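Local coordinates for protein formiminotetrahydrofolate cyclodeaminase (Thermotoga maritima, PDB 1O5H) that probably catalyses the cyclisation of 5-formiminotetrahydrofolate to 5,10-methenyltetrahydrofolate with release of ammonia, at residues Pro32-Ala38 with Asp92-Glu97; Ser41-Ala45 with Leu85-Ala89; Lys115-Ser119 with Asn171-Ile175; Phe161-Lys165 with Leu188-Glu192; Ala154-His158 with Tyr199-Lys203. All coordinates share one frame; numbering follows the deposited sequence.

The five contacts tie together the long helices of an all-helical subunit that pairs with a second copy of itself. Contacts 1 and 2 join the same two helices, 36-56 and 68-100, with centres about 12 Å apart. Contacts 4 and 5 do likewise for helices 147-172 and 178-206, at about 13 Å. Contact 3 links helix 107-141 to the end of helix 147-172 and touches contact 1, Ala-95 CB lying 3.7 Å from Ala-117 CA. Glu-164 of contact 4 brings OE2 to 3.3 Å from Ser-41 N of contact 2. Contacts 1 and 5 lie on opposite sides of the chain's centre, about 26 Å apart between centres.

Contact 1: Pro32-Ala38 with Asp92-Glu97; sequences PTPGGGA and DMEAFE
Thr-33 and Met-93 come to 5.3 Å between CA atoms where the loop before helix 36-56 crosses helix 92-97, and Ala-38, in the first turn of helix 36-56, stands 5.9 Å from Asp-92, CA to CA. Met-93, a selenomethionine, fills the middle: its CG lies 3.4 Å from Thr-33 O, and the extended chain carries SE past Pro-34 CB to set CE 3.8 Å from Ala-38 CB. Phe-96, with CG anti to the backbone N (chi1 -170°), directs its ring to the outer end of the loop. There CE1 meets Pro-32 CB at 3.9 Å, and Pro-32 O lies over one face. Glu-97 bends at chi2, placing OE2 3.7 Å from Thr-33 CG2. Asp-92 turns its carboxylate to the helix start, OD2 3.5 Å from Ala-38 N and OD1 beside Gly-37 CA. Replacing Asp-92 with an alanine would remove the negative charge near the start of helix 36-56 and would probably open a gap beside Gly-37 CA and Ala-38 CB. Asp-149 of the second subunit accepts a hydrogen bond from Gly-36 N. A proline- and glycine-rich loop thus leads through the N-cap Gly-35 into a long helix of the cyclodeaminase bundle, close to the subunit interface.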
# COMPACT_ATOMS: atom_id res chain seq x y z
N PRO A 32 16.75 9.54 6.97
CA PRO A 32 16.37 8.15 6.95
C PRO A 32 15.29 7.78 7.98
O PRO A 32 15.05 6.59 8.15
CB PRO A 32 17.68 7.45 7.32
CG PRO A 32 18.33 8.39 8.30
CD PRO A 32 17.85 9.79 7.93
N THR A 33 14.66 8.76 8.64
CA THR A 33 13.83 8.51 9.85
C THR A 33 12.66 7.62 9.51
O THR A 33 12.66 6.49 10.02
CB THR A 33 13.35 9.80 10.65
OG1 THR A 33 14.47 10.62 11.01
CG2 THR A 33 12.73 9.43 12.03
N PRO A 34 11.68 8.06 8.69
CA PRO A 34 10.61 7.14 8.24
C PRO A 34 11.02 6.49 6.92
O PRO A 34 11.11 7.15 5.89
CB PRO A 34 9.39 8.06 8.09
CG PRO A 34 9.95 9.47 8.02
CD PRO A 34 11.48 9.42 8.15
N GLY A 35 11.33 5.20 6.97
CA GLY A 35 11.73 4.44 5.79
C GLY A 35 10.63 3.52 5.31
O GLY A 35 9.46 3.63 5.74
N GLY A 36 10.99 2.61 4.40
CA GLY A 36 10.03 1.70 3.80
C GLY A 36 9.19 0.98 4.83
O GLY A 36 7.94 1.02 4.76
N GLY A 37 9.87 0.35 5.79
CA GLY A 37 9.24 -0.44 6.85
C GLY A 37 8.16 0.35 7.50
O GLY A 37 7.02 -0.12 7.56
N ALA A 38 8.49 1.57 7.95
CA ALA A 38 7.48 2.48 8.52
C ALA A 38 6.30 2.68 7.57
O ALA A 38 5.13 2.47 7.97
CB ALA A 38 8.09 3.79 8.89
N ASP A 92 9.97 1.34 14.29
CA ASP A 92 10.86 1.23 13.13
C ASP A 92 11.82 2.41 13.06
O ASP A 92 12.99 2.23 12.75
CB ASP A 92 10.07 1.14 11.84
CG ASP A 92 10.96 1.02 10.59
OD1 ASP A 92 11.27 -0.13 10.19
OD2 ASP A 92 11.35 2.01 9.91
N MSE A 93 11.32 3.60 13.36
CA MSE A 93 12.15 4.79 13.30
C MSE A 93 13.07 4.85 14.47
O MSE A 93 14.22 5.21 14.34
CB MSE A 93 11.30 6.04 13.23
CG MSE A 93 10.19 5.88 12.20
SE MSE A 93 8.98 7.41 12.05
CE MSE A 93 7.30 6.48 11.45
N GLU A 94 12.55 4.46 15.62
CA GLU A 94 13.39 4.36 16.80
C GLU A 94 14.46 3.30 16.62
O GLU A 94 15.62 3.52 16.96
CB GLU A 94 12.54 4.04 18.01
CG GLU A 94 11.57 5.14 18.39
CD GLU A 94 10.72 4.75 19.57
OE1 GLU A 94 11.04 3.73 20.22
OE2 GLU A 94 9.72 5.45 19.86
N ALA A 95 14.07 2.16 16.08
CA ALA A 95 15.00 1.05 15.92
C ALA A 95 16.15 1.45 15.02
O ALA A 95 17.30 1.07 15.28
CB ALA A 95 14.29 -0.16 15.38
N PHE A 96 15.84 2.23 13.99
CA PHE A 96 16.85 2.68 13.03
C PHE A 96 17.82 3.64 13.67
O PHE A 96 19.01 3.57 13.40
CB PHE A 96 16.24 3.34 11.80
CG PHE A 96 17.23 3.59 10.69
CD1 PHE A 96 18.19 4.62 10.81
CD2 PHE A 96 17.19 2.80 9.52
CE1 PHE A 96 19.11 4.85 9.78
CE2 PHE A 96 18.11 3.03 8.47
CZ PHE A 96 19.07 4.06 8.60
N GLU A 97 17.32 4.55 14.49
CA GLU A 97 18.18 5.50 15.21
C GLU A 97 19.14 4.74 16.08
O GLU A 97 20.34 4.97 16.01
CB GLU A 97 17.38 6.45 16.10
CG GLU A 97 16.26 7.22 15.42
CD GLU A 97 16.74 8.34 14.50
OE1 GLU A 97 17.96 8.57 14.39
OE2 GLU A 97 15.87 9.00 13.88

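Contact 2: Ser41-Ala45 with Leu85-Ala89; sequences SVVGA and LFDLA
Leu-85 drives one methyl into the backbone of helix 41-45: CD1 lies 3.3 Å from Ala-45 N and also meets Gly-44 C, in a place where glycine offers no side chain. Beside it Ser-41 rests its CB 3.5 Å from Leu-85 O and 4.0 Å from Ala-89 CB. Ala-45 puts its methyl over one face of the Phe-86 ring in a CH-pi contact, CB being 4.2 Å from the ring centroid and 23° off the normal, displaced toward CZ. The CB of Phe-86 points away from helix 41-45, and it is the first torsion, with CG anti to the carbonyl carbon (chi1 -74°), that swings the ring back to the alanine. Small residues at the interface let the axes of segments 41-45 and 85-89, antiparallel at 169°, approach to 8.5 Å within the all-helical bundle. Val-42 adds a looser touch, CG2 to Ala-89 CB at 4.5 Å. Farther out, helix 107-141 backs the contact, with Val-127 and Met-128 against Leu-85 and Val-124 against Ser-41. Glu-164 of helix 147-172 also packs on Ser-41. Leu-20 of the second subunit packs on both Val-42 and Phe-86.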
# COMPACT_ATOMS: atom_id res chain seq x y z
N SER A 41 4.01 -0.35 7.57
CA SER A 41 3.06 -0.30 8.68
C SER A 41 1.88 0.64 8.42
O SER A 41 0.73 0.30 8.72
CB SER A 41 3.73 0.13 9.96
OG SER A 41 4.65 -0.86 10.35
N VAL A 42 2.17 1.82 7.90
CA VAL A 42 1.12 2.80 7.69
C VAL A 42 0.15 2.27 6.64
O VAL A 42 -1.09 2.35 6.79
CB VAL A 42 1.66 4.14 7.28
CG1 VAL A 42 0.51 5.11 7.06
CG2 VAL A 42 2.59 4.65 8.36
N VAL A 43 0.72 1.69 5.60
CA VAL A 43 -0.12 1.08 4.59
C VAL A 43 -0.91 -0.04 5.22
O VAL A 43 -2.10 -0.16 5.00
CB VAL A 43 0.68 0.55 3.43
CG1 VAL A 43 -0.22 -0.14 2.51
CG2 VAL A 43 1.41 1.70 2.70
N GLY A 44 -0.27 -0.83 6.06
CA GLY A 44 -0.96 -1.96 6.65
C GLY A 44 -2.16 -1.45 7.42
O GLY A 44 -3.25 -2.02 7.36
N ALA A 45 -1.95 -0.36 8.14
CA ALA A 45 -2.99 0.22 8.97
C ALA A 45 -4.18 0.56 8.11
O ALA A 45 -5.29 0.25 8.46
CB ALA A 45 -2.46 1.44 9.66
N LEU A 85 0.06 -1.28 14.57
CA LEU A 85 0.80 -0.92 13.38
C LEU A 85 1.33 0.50 13.50
O LEU A 85 2.49 0.78 13.17
CB LEU A 85 -0.07 -1.08 12.13
CG LEU A 85 -0.41 -2.51 11.69
CD1 LEU A 85 -1.49 -2.51 10.63
CD2 LEU A 85 0.80 -3.25 11.18
N PHE A 86 0.49 1.39 14.00
CA PHE A 86 0.99 2.73 14.27
C PHE A 86 2.12 2.72 15.29
O PHE A 86 3.05 3.52 15.20
CB PHE A 86 -0.13 3.65 14.71
CG PHE A 86 -1.02 4.07 13.58
CD1 PHE A 86 -0.47 4.57 12.40
CD2 PHE A 86 -2.41 4.00 13.71
CE1 PHE A 86 -1.29 4.97 11.34
CE2 PHE A 86 -3.23 4.41 12.67
CZ PHE A 86 -2.67 4.89 11.48
N ASP A 87 2.07 1.81 16.24
CA ASP A 87 3.14 1.76 17.19
C ASP A 87 4.37 1.24 16.49
O ASP A 87 5.50 1.74 16.71
CB ASP A 87 2.79 0.91 18.41
CG ASP A 87 3.80 1.08 19.51
OD1 ASP A 87 3.91 2.20 20.05
OD2 ASP A 87 4.57 0.16 19.87
N LEU A 88 4.18 0.25 15.61
CA LEU A 88 5.34 -0.38 14.95
C LEU A 88 6.05 0.55 13.97
O LEU A 88 7.22 0.39 13.70
CB LEU A 88 4.96 -1.68 14.26
CG LEU A 88 4.65 -2.80 15.26
CD1 LEU A 88 3.84 -3.89 14.63
CD2 LEU A 88 5.93 -3.34 15.82
N ALA A 89 5.34 1.54 13.45
CA ALA A 89 5.96 2.53 12.62
C ALA A 89 6.91 3.33 13.49
O ALA A 89 8.05 3.50 13.12
CB ALA A 89 4.92 3.41 11.98

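Contact 3: Lys115-Ser119 with Asn171-Ile175; sequences KEAAS and NLKEI
The side-chain amide of Asn-171 turns one face to helix 115-119: Ala-118 CA lies above its CG at 4.2 Å, and Ala-117 CB stands over the oxygen, 3.7 Å from OD1. The amide nitrogen serves its own helix, ND2 giving a hydrogen bond to Asn-167 O. This is helix-to-helix packing in the cyclodeaminase bundle, where the C-terminal part of helix 147-172 meets helix 107-141 running the other way; a type I turn from Leu-172 to Ile-175 leads toward helix 178-206. Asn-171 CB faces the alanine methyl, 3.6 Å from Ala-118 CB, and the first torsion, with CG anti to the carbonyl carbon (chi1 -73°), carries the amide on to Ala-117. The same methyl of Ala-118 is touched by Leu-172 CD2 and by Ile-175 CD1, each at 4.3 Å, making it the small apolar centre of the contact. Met-184 of helix 178-206 packs on Ala-118 and Leu-172, while Ala-117 leans on Ala-95 and Val-99 of helix 68-100. At the end of the turn, Ile-175 reaches over until CD1 meets the backbone of Lys-115, 3.6 Å from its N. The lysine chain crosses the isoleucine at about a right angle, its CG 4.0 Å from CD1, and then leaves to form a salt bridge from NZ to Asp-177. One turn along helix 115-119, the hydroxyl of Ser-119 folds back on its own helix, OG bonding Lys-115 O at 3.1 Å from above the carbonyl plane, 36° out of it.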
# COMPACT_ATOMS: atom_id res chain seq x y z
N LYS A 115 19.11 -6.83 16.29
CA LYS A 115 18.08 -7.82 16.58
C LYS A 115 16.75 -7.15 16.81
O LYS A 115 15.74 -7.54 16.22
CB LYS A 115 18.42 -8.67 17.81
CG LYS A 115 19.43 -9.79 17.54
CD LYS A 115 19.78 -10.53 18.82
CE LYS A 115 21.12 -11.23 18.73
NZ LYS A 115 21.05 -12.46 19.54
N GLU A 116 16.74 -6.13 17.66
CA GLU A 116 15.51 -5.41 17.94
C GLU A 116 14.97 -4.86 16.65
O GLU A 116 13.79 -5.02 16.37
CB GLU A 116 15.73 -4.29 18.94
CG GLU A 116 15.85 -4.77 20.37
CD GLU A 116 16.13 -3.65 21.35
OE1 GLU A 116 16.18 -2.48 20.93
OE2 GLU A 116 16.29 -3.95 22.56
N ALA A 117 15.83 -4.23 15.86
CA ALA A 117 15.41 -3.63 14.61
C ALA A 117 14.76 -4.65 13.67
O ALA A 117 13.73 -4.39 13.08
CB ALA A 117 16.55 -2.96 13.94
N ALA A 118 15.37 -5.81 13.56
CA ALA A 118 14.83 -6.84 12.70
C ALA A 118 13.46 -7.30 13.19
O ALA A 118 12.64 -7.75 12.39
CB ALA A 118 15.80 -7.98 12.64
N SER A 119 13.19 -7.18 14.48
CA SER A 119 11.94 -7.69 15.06
C SER A 119 10.79 -6.83 14.65
O SER A 119 9.65 -7.31 14.60
CB SER A 119 11.98 -7.72 16.59
OG SER A 119 12.97 -8.63 17.02
N ASN A 171 17.96 -6.49 7.64
CA ASN A 171 18.50 -6.52 8.99
C ASN A 171 19.19 -7.81 9.38
O ASN A 171 20.33 -7.78 9.88
CB ASN A 171 17.42 -6.16 9.95
CG ASN A 171 17.10 -4.69 9.90
OD1 ASN A 171 17.79 -3.88 10.53
ND2 ASN A 171 16.09 -4.33 9.15
N LEU A 172 18.55 -8.93 9.11
CA LEU A 172 19.15 -10.22 9.41
C LEU A 172 20.57 -10.38 8.93
O LEU A 172 21.41 -10.91 9.67
CB LEU A 172 18.30 -11.34 8.84
CG LEU A 172 17.04 -11.57 9.65
CD1 LEU A 172 16.39 -12.83 9.19
CD2 LEU A 172 17.40 -11.64 11.13
N LYS A 173 20.85 -9.95 7.69
CA LYS A 173 22.14 -10.18 7.06
C LYS A 173 23.30 -9.55 7.82
O LYS A 173 24.45 -9.95 7.66
CB LYS A 173 22.15 -9.74 5.60
CG LYS A 173 22.12 -8.25 5.38
CD LYS A 173 22.16 -7.93 3.89
CE LYS A 173 21.88 -6.44 3.67
NZ LYS A 173 22.43 -5.93 2.39
N GLU A 174 22.99 -8.58 8.66
CA GLU A 174 23.99 -7.96 9.52
C GLU A 174 24.23 -8.65 10.88
O GLU A 174 25.20 -8.35 11.57
CB GLU A 174 23.62 -6.50 9.75
CG GLU A 174 23.51 -5.68 8.47
CD GLU A 174 24.76 -5.79 7.58
OE1 GLU A 174 25.88 -5.95 8.13
OE2 GLU A 174 24.60 -5.71 6.33
N ILE A 175 23.34 -9.56 11.25
CA ILE A 175 23.36 -10.22 12.57
C ILE A 175 24.18 -11.51 12.53
O ILE A 175 23.92 -12.41 11.71
CB ILE A 175 21.91 -10.44 13.08
CG1 ILE A 175 21.27 -9.10 13.43
CG2 ILE A 175 21.84 -11.36 14.30
CD1 ILE A 175 19.78 -9.13 13.61

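Contact 4: Phe161-Lys165 with Leu188-Glu192; sequences FQVEK and LEEQE
Lys-165 and Glu-192 join in a salt bridge, NZ giving a hydrogen bond to OE1 at 3.0 Å and a weak one to OE2 at 3.3 Å, so the ammonium is shared unequally between the two oxygens. It meets OE1 on its syn side, 23° out of the carboxylate plane. The lysine is extended throughout, starting with CG anti to the backbone N (chi1 179°), and spends its whole length reaching across; Glu-192 is stretched out from the other helix to meet it. Beneath the bridge, the aliphatic part of the glutamate crosses Phe-161 at about a right angle, with CG 3.3 Å from the ring's CZ. The carboxylate is steeply inclined to the ring, and OE1 lies at the ring edge, in its plane. Lys-165 CB sits over one face of the same ring, toward the rim. Leu-188 closes the apolar layer by wedging its two methyls between neighbours: CD1 lies 4.0 Å from Phe-161 CE1, and CD2 is at 4.0 Å from Lys-165 CG. Val-168 and Leu-169, farther along helix 147-172, also pack on this leucine. Segments 161-165 and 188-192 run antiparallel at 173°, with their axes 11.8 Å apart, a wide spacing filled by long side chains. The chemistry thus comes in two tiers, a buried phenylalanine and leucine with the opposite charges of a partly exposed lysine and glutamate beside them; the lysine is likely to offset the charge of a carboxylate held against an aromatic ring.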
# COMPACT_ATOMS: atom_id res chain seq x y z
N PHE A 161 3.30 -7.15 3.33
CA PHE A 161 4.12 -8.28 3.63
C PHE A 161 5.39 -8.23 2.81
O PHE A 161 6.49 -8.45 3.33
CB PHE A 161 3.41 -9.61 3.39
CG PHE A 161 4.36 -10.75 3.32
CD1 PHE A 161 4.90 -11.30 4.49
CD2 PHE A 161 4.82 -11.20 2.08
CE1 PHE A 161 5.84 -12.37 4.44
CE2 PHE A 161 5.78 -12.25 2.01
CZ PHE A 161 6.28 -12.84 3.21
N GLN A 162 5.28 -7.99 1.52
CA GLN A 162 6.51 -7.92 0.73
C GLN A 162 7.44 -6.86 1.25
O GLN A 162 8.62 -7.14 1.39
CB GLN A 162 6.23 -7.74 -0.74
CG GLN A 162 5.71 -9.03 -1.35
CD GLN A 162 5.13 -8.84 -2.73
OE1 GLN A 162 4.51 -7.80 -3.03
NE2 GLN A 162 5.32 -9.83 -3.58
N VAL A 163 6.92 -5.67 1.57
CA VAL A 163 7.75 -4.56 2.04
C VAL A 163 8.53 -5.04 3.25
O VAL A 163 9.77 -5.01 3.27
CB VAL A 163 6.92 -3.34 2.43
CG1 VAL A 163 7.73 -2.38 3.25
CG2 VAL A 163 6.39 -2.62 1.22
N GLU A 164 7.81 -5.53 4.23
CA GLU A 164 8.41 -5.86 5.49
C GLU A 164 9.38 -7.03 5.41
O GLU A 164 10.38 -7.04 6.13
CB GLU A 164 7.33 -6.13 6.50
CG GLU A 164 6.36 -4.96 6.57
CD GLU A 164 6.99 -3.69 7.10
OE1 GLU A 164 8.15 -3.73 7.57
OE2 GLU A 164 6.31 -2.64 7.07
N LYS A 165 9.11 -7.99 4.53
CA LYS A 165 10.02 -9.10 4.34
C LYS A 165 11.37 -8.56 3.93
O LYS A 165 12.41 -8.94 4.53
CB LYS A 165 9.54 -10.03 3.24
CG LYS A 165 10.45 -11.18 2.98
CD LYS A 165 9.93 -12.03 1.83
CE LYS A 165 10.77 -13.28 1.68
NZ LYS A 165 10.26 -14.04 0.54
N LEU A 188 9.58 -16.14 9.47
CA LEU A 188 9.27 -15.46 8.22
C LEU A 188 8.65 -16.43 7.20
O LEU A 188 7.69 -16.10 6.53
CB LEU A 188 10.53 -14.85 7.67
CG LEU A 188 10.43 -14.19 6.32
CD1 LEU A 188 9.27 -13.22 6.32
CD2 LEU A 188 11.75 -13.47 6.05
N GLU A 189 9.20 -17.63 7.11
CA GLU A 189 8.82 -18.60 6.09
C GLU A 189 7.36 -19.00 6.27
O GLU A 189 6.58 -19.09 5.30
CB GLU A 189 9.74 -19.80 6.26
CG GLU A 189 10.02 -20.54 4.99
CD GLU A 189 11.02 -21.66 5.17
OE1 GLU A 189 10.91 -22.49 6.13
OE2 GLU A 189 11.91 -21.73 4.32
N GLU A 190 7.01 -19.22 7.53
CA GLU A 190 5.68 -19.59 7.95
C GLU A 190 4.67 -18.48 7.79
O GLU A 190 3.58 -18.71 7.26
CB GLU A 190 5.73 -19.90 9.40
CG GLU A 190 6.90 -20.72 9.77
CD GLU A 190 6.44 -21.91 10.53
OE1 GLU A 190 5.58 -22.60 9.92
OE2 GLU A 190 6.90 -22.09 11.70
N GLN A 191 5.02 -17.28 8.24
CA GLN A 191 4.10 -16.19 8.08
C GLN A 191 3.85 -16.03 6.59
O GLN A 191 2.72 -15.87 6.15
CB GLN A 191 4.63 -14.93 8.72
CG GLN A 191 5.00 -15.09 10.18
CD GLN A 191 3.83 -15.39 11.06
OE1 GLN A 191 3.52 -14.61 11.95
NE2 GLN A 191 3.20 -16.52 10.83
N GLU A 192 4.91 -16.14 5.81
CA GLU A 192 4.77 -16.00 4.39
C GLU A 192 3.70 -16.97 3.86
O GLU A 192 2.80 -16.57 3.09
CB GLU A 192 6.10 -16.25 3.72
CG GLU A 192 6.05 -15.96 2.24
CD GLU A 192 7.39 -15.71 1.61
OE1 GLU A 192 8.42 -15.62 2.33
OE2 GLU A 192 7.41 -15.62 0.38

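Contact 5: Ala154-His158 with Tyr199-Lys203; sequences ADLCH and YQRVK
Tyr-199 leaves its helix with CB directed toward helix 154-158 and CG anti to the backbone N (chi1 179°). Just beyond CB, its CG lies near the CB and CD2 of His-158. On one branch of the ring, CD1 packs 4.0 Å from Ala-154 CB and CE1 comes to 3.4 Å from Ala-154 O. On the other branch, CD2 meets His-158 CD2 at 3.6 Å, and CE2 sits over the centre of the imidazole. The two rings form an offset stack, centroids 4.2 Å apart and planes only 7° from parallel, while His-158 CB covers the middle of the tyrosine face in a CH-pi contact. At the tip, Tyr-199 OH gives a hydrogen bond to Asp-155 OD1 at 2.5 Å; that oxygen lies at the ring edge, in its plane, and the carboxylate is turned steeply to the ring. The setting is an antiparallel helix pair of the bundle, helices 147-172 and 178-206, whose short segments here meet at 161° with axes 10.3 Å apart. A phenylalanine in place of Tyr-199 could keep the stack but would probably leave Asp-155 OD1 without its hydroxyl donor. Lys-203 curls its chain over the same tip, NZ making a weak hydrogen bond to Tyr-199 OH and a long salt bridge, 3.9 Å, to Asp-155 OD1. Val-202 adds CG1 against Ala-154 CB. The imidazole is further tied by a weak hydrogen bond from NE2 to Glu-196, and Gln-162 of the second subunit packs on Asp-155, Tyr-199 and Lys-203.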
# COMPACT_ATOMS: atom_id res chain seq x y z
N ALA A 154 -6.72 -7.01 0.40
CA ALA A 154 -5.81 -8.15 0.22
C ALA A 154 -4.58 -7.75 -0.58
O ALA A 154 -3.43 -8.11 -0.26
CB ALA A 154 -6.51 -9.28 -0.44
N ASP A 155 -4.80 -6.98 -1.63
CA ASP A 155 -3.65 -6.56 -2.40
C ASP A 155 -2.68 -5.73 -1.53
O ASP A 155 -1.47 -5.99 -1.52
CB ASP A 155 -4.10 -5.89 -3.68
CG ASP A 155 -4.59 -6.90 -4.72
OD1 ASP A 155 -3.90 -7.91 -4.92
OD2 ASP A 155 -5.64 -6.78 -5.40
N LEU A 156 -3.21 -4.78 -0.75
CA LEU A 156 -2.32 -3.97 0.09
C LEU A 156 -1.65 -4.84 1.14
O LEU A 156 -0.44 -4.77 1.31
CB LEU A 156 -3.09 -2.84 0.75
CG LEU A 156 -3.79 -1.91 -0.22
CD1 LEU A 156 -4.58 -0.90 0.58
CD2 LEU A 156 -2.79 -1.23 -1.13
N CYS A 157 -2.44 -5.68 1.80
CA CYS A 157 -1.91 -6.63 2.75
C CYS A 157 -0.67 -7.35 2.20
O CYS A 157 0.43 -7.26 2.75
CB CYS A 157 -2.99 -7.64 3.10
SG CYS A 157 -2.46 -8.85 4.31
N HIS A 158 -0.85 -8.02 1.07
CA HIS A 158 0.24 -8.71 0.43
C HIS A 158 1.47 -7.81 0.20
O HIS A 158 2.61 -8.22 0.48
CB HIS A 158 -0.27 -9.27 -0.88
CG HIS A 158 0.75 -10.06 -1.62
ND1 HIS A 158 1.37 -9.59 -2.76
CD2 HIS A 158 1.26 -11.30 -1.39
CE1 HIS A 158 2.22 -10.51 -3.21
NE2 HIS A 158 2.16 -11.55 -2.40
N TYR A 199 -4.08 -14.98 0.86
CA TYR A 199 -4.10 -14.04 -0.23
C TYR A 199 -4.64 -14.65 -1.52
O TYR A 199 -5.56 -14.10 -2.16
CB TYR A 199 -2.69 -13.56 -0.49
CG TYR A 199 -2.60 -12.61 -1.63
CD1 TYR A 199 -3.36 -11.44 -1.62
CD2 TYR A 199 -1.73 -12.84 -2.71
CE1 TYR A 199 -3.29 -10.51 -2.67
CE2 TYR A 199 -1.65 -11.94 -3.76
CZ TYR A 199 -2.44 -10.77 -3.73
OH TYR A 199 -2.40 -9.86 -4.73
N GLN A 200 -4.05 -15.77 -1.91
CA GLN A 200 -4.45 -16.47 -3.11
C GLN A 200 -5.93 -16.90 -3.01
O GLN A 200 -6.71 -16.64 -3.93
CB GLN A 200 -3.53 -17.66 -3.31
CG GLN A 200 -2.97 -17.76 -4.71
CD GLN A 200 -1.95 -16.69 -5.01
OE1 GLN A 200 -2.21 -15.76 -5.78
NE2 GLN A 200 -0.79 -16.81 -4.39
N ARG A 201 -6.31 -17.53 -1.90
CA ARG A 201 -7.71 -17.88 -1.68
C ARG A 201 -8.60 -16.65 -1.84
O ARG A 201 -9.56 -16.69 -2.58
CB ARG A 201 -7.94 -18.60 -0.35
CG ARG A 201 -7.53 -20.07 -0.37
CD ARG A 201 -7.87 -20.82 0.90
NE ARG A 201 -7.27 -20.19 2.08
CZ ARG A 201 -6.01 -20.36 2.48
NH1 ARG A 201 -5.19 -21.14 1.79
NH2 ARG A 201 -5.58 -19.75 3.58
N VAL A 202 -8.27 -15.54 -1.17
CA VAL A 202 -9.11 -14.36 -1.28
C VAL A 202 -9.23 -13.93 -2.74
O VAL A 202 -10.35 -13.84 -3.27
CB VAL A 202 -8.61 -13.22 -0.45
CG1 VAL A 202 -9.42 -11.95 -0.76
CG2 VAL A 202 -8.69 -13.59 1.02
N LYS A 203 -8.10 -13.67 -3.40
CA LYS A 203 -8.12 -13.48 -4.85
C LYS A 203 -8.99 -14.51 -5.63
O LYS A 203 -9.84 -14.13 -6.42
CB LYS A 203 -6.71 -13.43 -5.38
CG LYS A 203 -6.15 -12.00 -5.47
CD LYS A 203 -4.67 -12.02 -5.76
CE LYS A 203 -4.32 -12.03 -7.24
NZ LYS A 203 -4.00 -10.64 -7.71